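Local coordinates for ribose 5-phosphate isomerase RpiB (PDB 4EGS), which probably hydrolyses phosphotyrosine in proteins through the low molecular weight phosphatase domain of this construct, and as part of the full-length protein probably also interconverts aldoses and ketoses, at residues R36-C41 with K103-E108; E52-A57 with G171-L176; K90-I95 with V161-A166. All blocks are in the same frame, centred on the assembly; numbering follows the deposited sequence.

Interaction 1. Residues R36-C41 with K103-E108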
# COMPACT_ATOMS: atom_id res chain seq x y z
N ARG A 36 6.79 -3.59 3.59
CA ARG A 36 7.01 -4.97 4.02
C ARG A 36 5.75 -5.73 4.43
O ARG A 36 4.93 -5.22 5.20
CB ARG A 36 8.04 -5.02 5.15
CG ARG A 36 7.96 -6.27 6.01
CD ARG A 36 8.88 -7.37 5.52
NE ARG A 36 9.97 -7.61 6.45
CZ ARG A 36 11.20 -7.13 6.30
NH1 ARG A 36 11.50 -6.40 5.24
NH2 ARG A 36 12.13 -7.40 7.21
N VAL A 37 5.61 -6.95 3.92
CA VAL A 37 4.61 -7.88 4.42
C VAL A 37 5.29 -9.18 4.86
O VAL A 37 6.15 -9.71 4.16
CB VAL A 37 3.49 -8.16 3.38
CG1 VAL A 37 4.08 -8.58 2.05
CG2 VAL A 37 2.52 -9.21 3.91
N LEU A 38 4.92 -9.67 6.04
CA LEU A 38 5.55 -10.85 6.61
C LEU A 38 4.61 -12.05 6.59
O LEU A 38 3.62 -12.09 7.32
CB LEU A 38 5.98 -10.57 8.06
CG LEU A 38 7.30 -11.12 8.58
CD1 LEU A 38 7.26 -11.20 10.10
CD2 LEU A 38 7.66 -12.47 7.98
N PHE A 39 4.93 -13.05 5.77
CA PHE A 39 4.15 -14.28 5.73
C PHE A 39 4.65 -15.25 6.80
O PHE A 39 5.86 -15.46 6.94
CB PHE A 39 4.21 -14.93 4.35
CG PHE A 39 3.61 -14.10 3.26
CD1 PHE A 39 2.24 -13.92 3.19
CD2 PHE A 39 4.41 -13.51 2.30
CE1 PHE A 39 1.67 -13.16 2.18
CE2 PHE A 39 3.85 -12.74 1.29
CZ PHE A 39 2.48 -12.57 1.23
N VAL A 40 3.73 -15.84 7.56
CA VAL A 40 4.11 -16.69 8.67
C VAL A 40 3.66 -18.14 8.51
O VAL A 40 2.48 -18.43 8.31
CB VAL A 40 3.60 -16.13 10.02
CG1 VAL A 40 3.72 -17.18 11.12
CG2 VAL A 40 4.38 -14.88 10.39
N CYS A 41 4.64 -19.04 8.59
CA CYS A 41 4.41 -20.47 8.51
C CYS A 41 4.64 -21.08 9.89
O CYS A 41 4.83 -20.36 10.87
CB CYS A 41 5.40 -21.09 7.54
SG CYS A 41 4.68 -22.02 6.19
N LYS A 103 13.81 -19.61 8.31
CA LYS A 103 14.18 -18.73 9.41
C LYS A 103 13.11 -18.80 10.50
O LYS A 103 11.92 -18.71 10.21
CB LYS A 103 14.30 -17.29 8.93
CG LYS A 103 14.96 -17.12 7.57
CD LYS A 103 16.47 -17.17 7.66
CE LYS A 103 17.09 -16.91 6.30
NZ LYS A 103 18.57 -16.81 6.35
N SER A 104 13.54 -18.97 11.75
CA SER A 104 12.62 -18.94 12.88
C SER A 104 12.33 -17.48 13.24
O SER A 104 13.23 -16.64 13.24
CB SER A 104 13.19 -19.70 14.08
OG SER A 104 12.27 -19.72 15.16
N LEU A 105 11.07 -17.19 13.54
CA LEU A 105 10.63 -15.82 13.79
C LEU A 105 11.24 -15.23 15.07
O LEU A 105 11.27 -15.88 16.11
CB LEU A 105 9.10 -15.75 13.82
CG LEU A 105 8.46 -14.37 13.70
CD1 LEU A 105 7.25 -14.43 12.78
CD2 LEU A 105 8.05 -13.85 15.07
N ARG A 106 11.73 -14.00 14.96
CA ARG A 106 12.34 -13.30 16.08
C ARG A 106 11.56 -12.03 16.38
O ARG A 106 10.35 -11.96 16.16
CB ARG A 106 13.79 -12.95 15.75
CG ARG A 106 14.52 -14.00 14.94
CD ARG A 106 15.65 -13.37 14.14
NE ARG A 106 16.05 -14.21 13.01
CZ ARG A 106 15.42 -14.24 11.84
NH1 ARG A 106 14.35 -13.49 11.64
NH2 ARG A 106 15.86 -15.03 10.87
N GLU A 107 12.25 -11.02 16.89
CA GLU A 107 11.62 -9.73 17.13
C GLU A 107 11.98 -8.75 16.01
O GLU A 107 11.33 -7.73 15.82
CB GLU A 107 12.05 -9.16 18.48
CG GLU A 107 10.99 -8.29 19.14
CD GLU A 107 11.53 -7.45 20.27
OE1 GLU A 107 10.74 -7.02 21.14
OE2 GLU A 107 12.76 -7.20 20.29
N GLU A 108 13.03 -9.09 15.26
CA GLU A 108 13.51 -8.26 14.16
C GLU A 108 12.49 -8.19 13.02
O GLU A 108 12.31 -7.14 12.41
CB GLU A 108 14.84 -8.80 13.63
CG GLU A 108 15.93 -7.76 13.49
CD GLU A 108 17.25 -8.36 13.04
OE1 GLU A 108 18.30 -8.03 13.64
OE2 GLU A 108 17.24 -9.16 12.07
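Strand 36-41, whose last residue Cys41 begins the phosphatase P-loop, offers Leu38 and Val40 to Leu105 of the irregular segment 103-108. A single methyl, Leu105 CD1, makes both contacts: it lies 3.8 Å from CG2 of Val40 and, more loosely, 4.2 Å from CD1 of Leu38. Leu105 reaches toward the strand with CG trans to its own backbone nitrogen (chi1 -165°), which carries its methyl to the two strand side chains. The Val40 side chain crosses the leucine nearly at right angles, presenting the methyl that stands beside its backbone N.

The area buried is small (100 Å²), and the two segments meet through apolar contacts, with no hydrogen bond between them. Further apolar side chains close round this patch: Leu110 of helix 108-112 touches both Leu38 and Leu105, Ala71 of the neighbouring strand touches Leu105, and Val73 touches Val40. Val37 and Phe39 alternate with them along the strand and face helix 47-61 on the other side of the sheet.

Cys41, the predicted nucleophile and part of the bicarbonate pocket seen in this structure, follows Val40 directly. The CX5R P-loop, from Cys41 to Arg47, here follows the first strand of the domain, a central strand of the parallel sheet, as in low molecular weight tyrosine phosphatases.

Interaction 2. Residues E52-A57 with G171-L176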
# COMPACT_ATOMS: atom_id res chain seq x y z
N GLU A 52 5.50 -15.83 -0.23
CA GLU A 52 6.47 -14.77 -0.42
C GLU A 52 6.95 -14.72 -1.87
O GLU A 52 7.11 -13.65 -2.44
CB GLU A 52 7.67 -14.99 0.50
CG GLU A 52 8.85 -14.08 0.23
CD GLU A 52 10.12 -14.55 0.91
OE1 GLU A 52 11.15 -13.86 0.79
OE2 GLU A 52 10.08 -15.62 1.56
N GLY A 53 7.17 -15.90 -2.44
CA GLY A 53 7.70 -16.02 -3.79
C GLY A 53 6.84 -15.39 -4.87
O GLY A 53 7.30 -14.53 -5.61
N ILE A 54 5.58 -15.82 -4.96
CA ILE A 54 4.71 -15.34 -6.03
C ILE A 54 4.20 -13.92 -5.77
O ILE A 54 3.83 -13.22 -6.71
CB ILE A 54 3.53 -16.31 -6.32
CG1 ILE A 54 2.24 -15.84 -5.65
CG2 ILE A 54 3.89 -17.73 -5.90
CD1 ILE A 54 2.13 -16.22 -4.19
N PHE A 55 4.18 -13.50 -4.51
CA PHE A 55 3.80 -12.13 -4.17
C PHE A 55 4.78 -11.16 -4.81
O PHE A 55 4.38 -10.22 -5.49
CB PHE A 55 3.77 -11.91 -2.65
CG PHE A 55 3.50 -10.48 -2.25
CD1 PHE A 55 2.20 -10.04 -2.07
CD2 PHE A 55 4.54 -9.59 -2.05
CE1 PHE A 55 1.95 -8.73 -1.70
CE2 PHE A 55 4.30 -8.28 -1.68
CZ PHE A 55 3.00 -7.85 -1.50
N ASN A 56 6.07 -11.40 -4.58
CA ASN A 56 7.11 -10.58 -5.17
C ASN A 56 7.05 -10.62 -6.69
O ASN A 56 7.12 -9.58 -7.34
CB ASN A 56 8.49 -11.02 -4.68
CG ASN A 56 8.74 -10.65 -3.24
OD1 ASN A 56 8.17 -9.69 -2.73
ND2 ASN A 56 9.60 -11.41 -2.56
N ALA A 57 6.89 -11.82 -7.25
CA ALA A 57 6.77 -11.98 -8.70
C ALA A 57 5.60 -11.17 -9.26
O ALA A 57 5.68 -10.65 -10.37
CB ALA A 57 6.62 -13.45 -9.05
N GLY A 171 -4.23 -16.70 -5.80
CA GLY A 171 -5.52 -16.04 -5.83
C GLY A 171 -5.70 -15.09 -4.65
O GLY A 171 -6.22 -13.99 -4.80
N LEU A 172 -5.25 -15.53 -3.48
CA LEU A 172 -5.34 -14.72 -2.27
C LEU A 172 -4.42 -13.51 -2.33
O LEU A 172 -4.78 -12.42 -1.87
CB LEU A 172 -5.01 -15.56 -1.04
CG LEU A 172 -5.98 -16.68 -0.67
CD1 LEU A 172 -5.43 -17.49 0.48
CD2 LEU A 172 -7.35 -16.12 -0.33
N ILE A 173 -3.23 -13.70 -2.89
CA ILE A 173 -2.26 -12.61 -3.01
C ILE A 173 -2.74 -11.56 -4.03
O ILE A 173 -2.44 -10.37 -3.90
CB ILE A 173 -0.83 -13.14 -3.31
CG1 ILE A 173 -0.04 -13.28 -2.01
CG2 ILE A 173 -0.08 -12.22 -4.25
CD1 ILE A 173 0.15 -14.71 -1.55
N ASP A 174 -3.51 -12.01 -5.02
CA ASP A 174 -4.16 -11.09 -5.96
C ASP A 174 -5.05 -10.10 -5.21
O ASP A 174 -5.02 -8.90 -5.47
CB ASP A 174 -4.98 -11.86 -7.00
CG ASP A 174 -4.14 -12.32 -8.17
OD1 ASP A 174 -3.03 -11.79 -8.37
OD2 ASP A 174 -4.60 -13.22 -8.92
N LYS A 175 -5.85 -10.62 -4.28
CA LYS A 175 -6.71 -9.78 -3.45
C LYS A 175 -5.87 -8.93 -2.51
O LYS A 175 -6.20 -7.78 -2.23
CB LYS A 175 -7.69 -10.63 -2.64
CG LYS A 175 -8.52 -11.61 -3.46
CD LYS A 175 -9.66 -12.17 -2.63
CE LYS A 175 -10.24 -13.44 -3.24
NZ LYS A 175 -10.62 -13.26 -4.67
N LEU A 176 -4.79 -9.52 -2.01
CA LEU A 176 -3.88 -8.86 -1.08
C LEU A 176 -3.30 -7.60 -1.72
O LEU A 176 -3.35 -6.52 -1.14
CB LEU A 176 -2.74 -9.80 -0.70
CG LEU A 176 -2.19 -9.80 0.73
CD1 LEU A 176 -0.74 -10.27 0.73
CD2 LEU A 176 -2.32 -8.45 1.40
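Ile173 is the main contact residue between segments 52-57 and 171-176 of helices 47-61 and 159-179, meeting Ile54 and Phe55 with three different carbons. Its CD1 abuts CD1 of Ile54 at 3.6 Å, the closest approach between the segments, although Ile54 leaves its helix to one side and only the end of its side chain comes nearer. Its CG2 lies 3.8 Å from CD1 of Phe55, and its CG1 lies 3.9 Å from that same ring carbon, so the aromatic group is met by both branches of the isoleucine. The phenyl ring is swung out with CG trans to the backbone N (chi1 175°), projecting from its own helix and running beside segment 171-176 to Leu176, whose CD1 comes within 3.9 Å of CE1. Both aliphatic side chains run roughly at right angles to the Phe55 side chain. Together with Ala51 and Lys58, which Ile173 also touches, Ile54 and Phe55 surround it at positions i, i+3, i+4 and i+7, the hole of a knobs-into-holes contact.

All four meeting residues are buried. The solvent side belongs to Asp174 and Lys175, both exposed and without contact to segment 52-57; Asp174 OD1 forms a long, weak ion pair with Lys58. Glu52 and Asn56 turn instead to strand 67-72, hydrogen-bonding to Ser70 and Ala68.

The short axes pass 9.9 Å apart and cross at -48°, too steep for a regular coiled coil, although one is predicted for the C-terminal helix. This is the side-by-side pairing of two helices covering one face of a parallel sheet in an alpha/beta/alpha sandwich.

Interaction 3. Residues K90-I95 with V161-A166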
# COMPACT_ATOMS: atom_id res chain seq x y z
N LYS A 90 8.18 -23.22 -9.91
CA LYS A 90 9.05 -23.05 -11.07
C LYS A 90 8.26 -23.37 -12.35
O LYS A 90 8.26 -22.59 -13.30
CB LYS A 90 10.28 -23.96 -10.93
CG LYS A 90 11.55 -23.48 -11.62
CD LYS A 90 12.14 -22.31 -10.89
CE LYS A 90 13.61 -22.18 -11.15
NZ LYS A 90 13.79 -21.92 -12.60
N LYS A 91 7.58 -24.51 -12.34
CA LYS A 91 6.83 -24.97 -13.51
C LYS A 91 5.61 -24.09 -13.77
O LYS A 91 5.39 -23.62 -14.89
CB LYS A 91 6.39 -26.43 -13.33
CG LYS A 91 7.53 -27.41 -13.16
CD LYS A 91 7.10 -28.85 -13.41
CE LYS A 91 6.05 -29.30 -12.41
NZ LYS A 91 6.58 -29.37 -11.03
N GLU A 92 4.83 -23.85 -12.72
CA GLU A 92 3.54 -23.18 -12.88
C GLU A 92 3.64 -21.66 -13.08
O GLU A 92 2.95 -21.11 -13.93
CB GLU A 92 2.61 -23.50 -11.71
CG GLU A 92 2.40 -24.98 -11.45
CD GLU A 92 1.88 -25.73 -12.66
OE1 GLU A 92 1.01 -25.20 -13.37
OE2 GLU A 92 2.36 -26.86 -12.89
N TYR A 93 4.49 -21.00 -12.30
CA TYR A 93 4.52 -19.54 -12.30
C TYR A 93 5.85 -18.94 -12.75
O TYR A 93 5.95 -17.72 -12.93
CB TYR A 93 4.13 -19.00 -10.93
CG TYR A 93 2.81 -19.55 -10.42
CD1 TYR A 93 2.78 -20.48 -9.39
CD2 TYR A 93 1.61 -19.15 -10.98
CE1 TYR A 93 1.59 -20.99 -8.92
CE2 TYR A 93 0.40 -19.66 -10.52
CZ TYR A 93 0.40 -20.58 -9.50
OH TYR A 93 -0.79 -21.09 -9.04
N GLY A 94 6.86 -19.78 -12.93
CA GLY A 94 8.15 -19.31 -13.42
C GLY A 94 8.99 -18.59 -12.38
O GLY A 94 9.99 -17.95 -12.72
N ILE A 95 8.59 -18.69 -11.12
CA ILE A 95 9.38 -18.12 -10.03
C ILE A 95 10.26 -19.21 -9.43
O ILE A 95 9.95 -20.39 -9.53
CB ILE A 95 8.49 -17.47 -8.94
CG1 ILE A 95 9.27 -16.40 -8.18
CG2 ILE A 95 7.93 -18.51 -8.00
CD1 ILE A 95 9.86 -15.33 -9.07
N VAL A 161 -1.32 -31.38 -4.73
CA VAL A 161 -1.67 -30.68 -3.50
C VAL A 161 -0.85 -29.41 -3.38
O VAL A 161 -1.37 -28.35 -3.01
CB VAL A 161 -1.44 -31.56 -2.26
CG1 VAL A 161 -1.98 -30.88 -1.01
CG2 VAL A 161 -2.09 -32.92 -2.45
N TYR A 162 0.44 -29.51 -3.69
CA TYR A 162 1.31 -28.34 -3.75
C TYR A 162 0.80 -27.39 -4.81
O TYR A 162 0.88 -26.17 -4.66
CB TYR A 162 2.75 -28.76 -4.08
CG TYR A 162 3.59 -29.12 -2.88
CD1 TYR A 162 3.64 -30.43 -2.41
CD2 TYR A 162 4.35 -28.16 -2.22
CE1 TYR A 162 4.42 -30.77 -1.32
CE2 TYR A 162 5.13 -28.49 -1.12
CZ TYR A 162 5.16 -29.79 -0.68
OH TYR A 162 5.93 -30.12 0.41
N LYS A 163 0.28 -27.96 -5.90
CA LYS A 163 -0.25 -27.17 -7.00
C LYS A 163 -1.50 -26.42 -6.57
O LYS A 163 -1.65 -25.24 -6.86
CB LYS A 163 -0.55 -28.08 -8.19
CG LYS A 163 -0.94 -27.34 -9.46
CD LYS A 163 -1.27 -28.29 -10.61
CE LYS A 163 -0.02 -28.97 -11.16
NZ LYS A 163 0.44 -30.15 -10.37
N LYS A 164 -2.40 -27.13 -5.89
CA LYS A 164 -3.64 -26.54 -5.41
C LYS A 164 -3.37 -25.44 -4.38
O LYS A 164 -4.05 -24.41 -4.37
CB LYS A 164 -4.53 -27.63 -4.80
CG LYS A 164 -5.83 -27.12 -4.19
CD LYS A 164 -6.76 -26.56 -5.25
CE LYS A 164 -7.17 -27.62 -6.26
NZ LYS A 164 -7.98 -28.70 -5.63
N THR A 165 -2.38 -25.66 -3.53
CA THR A 165 -1.99 -24.68 -2.52
C THR A 165 -1.38 -23.45 -3.18
O THR A 165 -1.60 -22.31 -2.74
CB THR A 165 -1.02 -25.30 -1.48
OG1 THR A 165 -1.72 -25.53 -0.25
CG2 THR A 165 0.16 -24.38 -1.20
N ALA A 166 -0.63 -23.67 -4.26
CA ALA A 166 -0.04 -22.58 -5.02
C ALA A 166 -1.10 -21.70 -5.69
O ALA A 166 -0.96 -20.48 -5.75
CB ALA A 166 0.94 -23.12 -6.05
O HOH W 1 3.23 -28.74 -10.88
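Tyr93 turns the edge of its ring to Ala166, while one residue earlier Glu92 lies across the side chain of Lys163. The alanine methyl sits in the plane of the ring, with CB 3.6 Å from CE1, so it abuts the ring edge and does not cover a face; one face instead carries CB of Glu92 from the preceding residue. The phenol end continues past the methyl toward the backbone of helix 159-179, bringing OH to 3.4 Å from Ala166 O, a carbonyl that also accepts a hydrogen bond from Ser170 OG. Tyr93 further touches Ser170 and Glu167.

Glu92 folds back at its second torsion (chi2 -56°), and its side chain crosses that of Lys163 at about a right angle, OE2 leading. Lys163 starts out extended but kinks at its last two torsions, which puts CE, not NZ, nearest the acid: OE2 is 3.6 Å from CE and 4.6 Å from NZ. One water spans the gap, donating to Glu92 OE2 at 2.9 Å and accepting a weak bond from Lys163 NZ at 3.2 Å. Glu160 is a further, long and weak partner of that amine.

Segments 90-95 and 161-166 thus meet through an apolar ring-to-methyl touch, the close approach of the phenol oxygen to a backbone carbonyl, and an opposite-charge pair too far apart for a salt bridge. With Glu92 exposed and a single water, weakly bound by the lysine, between the charges, their attraction is probably screened by solvent.

How the interactions relate
All three contacts lie in one low molecular weight phosphatase domain, built on a four-stranded parallel sheet. Interaction 1 sits on one side of the chain's centre; interactions 2 and 3 lie on the other, their centres about 16 and 22 Å from its own. Strand 36-41 ties the two sides together: Val37 and Phe39 pack on Phe55 of interaction 2. Interactions 2 and 3 share helix 159-179, have centres about 12 Å apart and touch where Ile95 meets Gly53 and Ala57. In sequence, interaction 3 is nested within interaction 2, while interaction 1 alternates with both. Helix 159-179 thereby packs against both helix 47-61, which follows the P-loop, and helix 83-93.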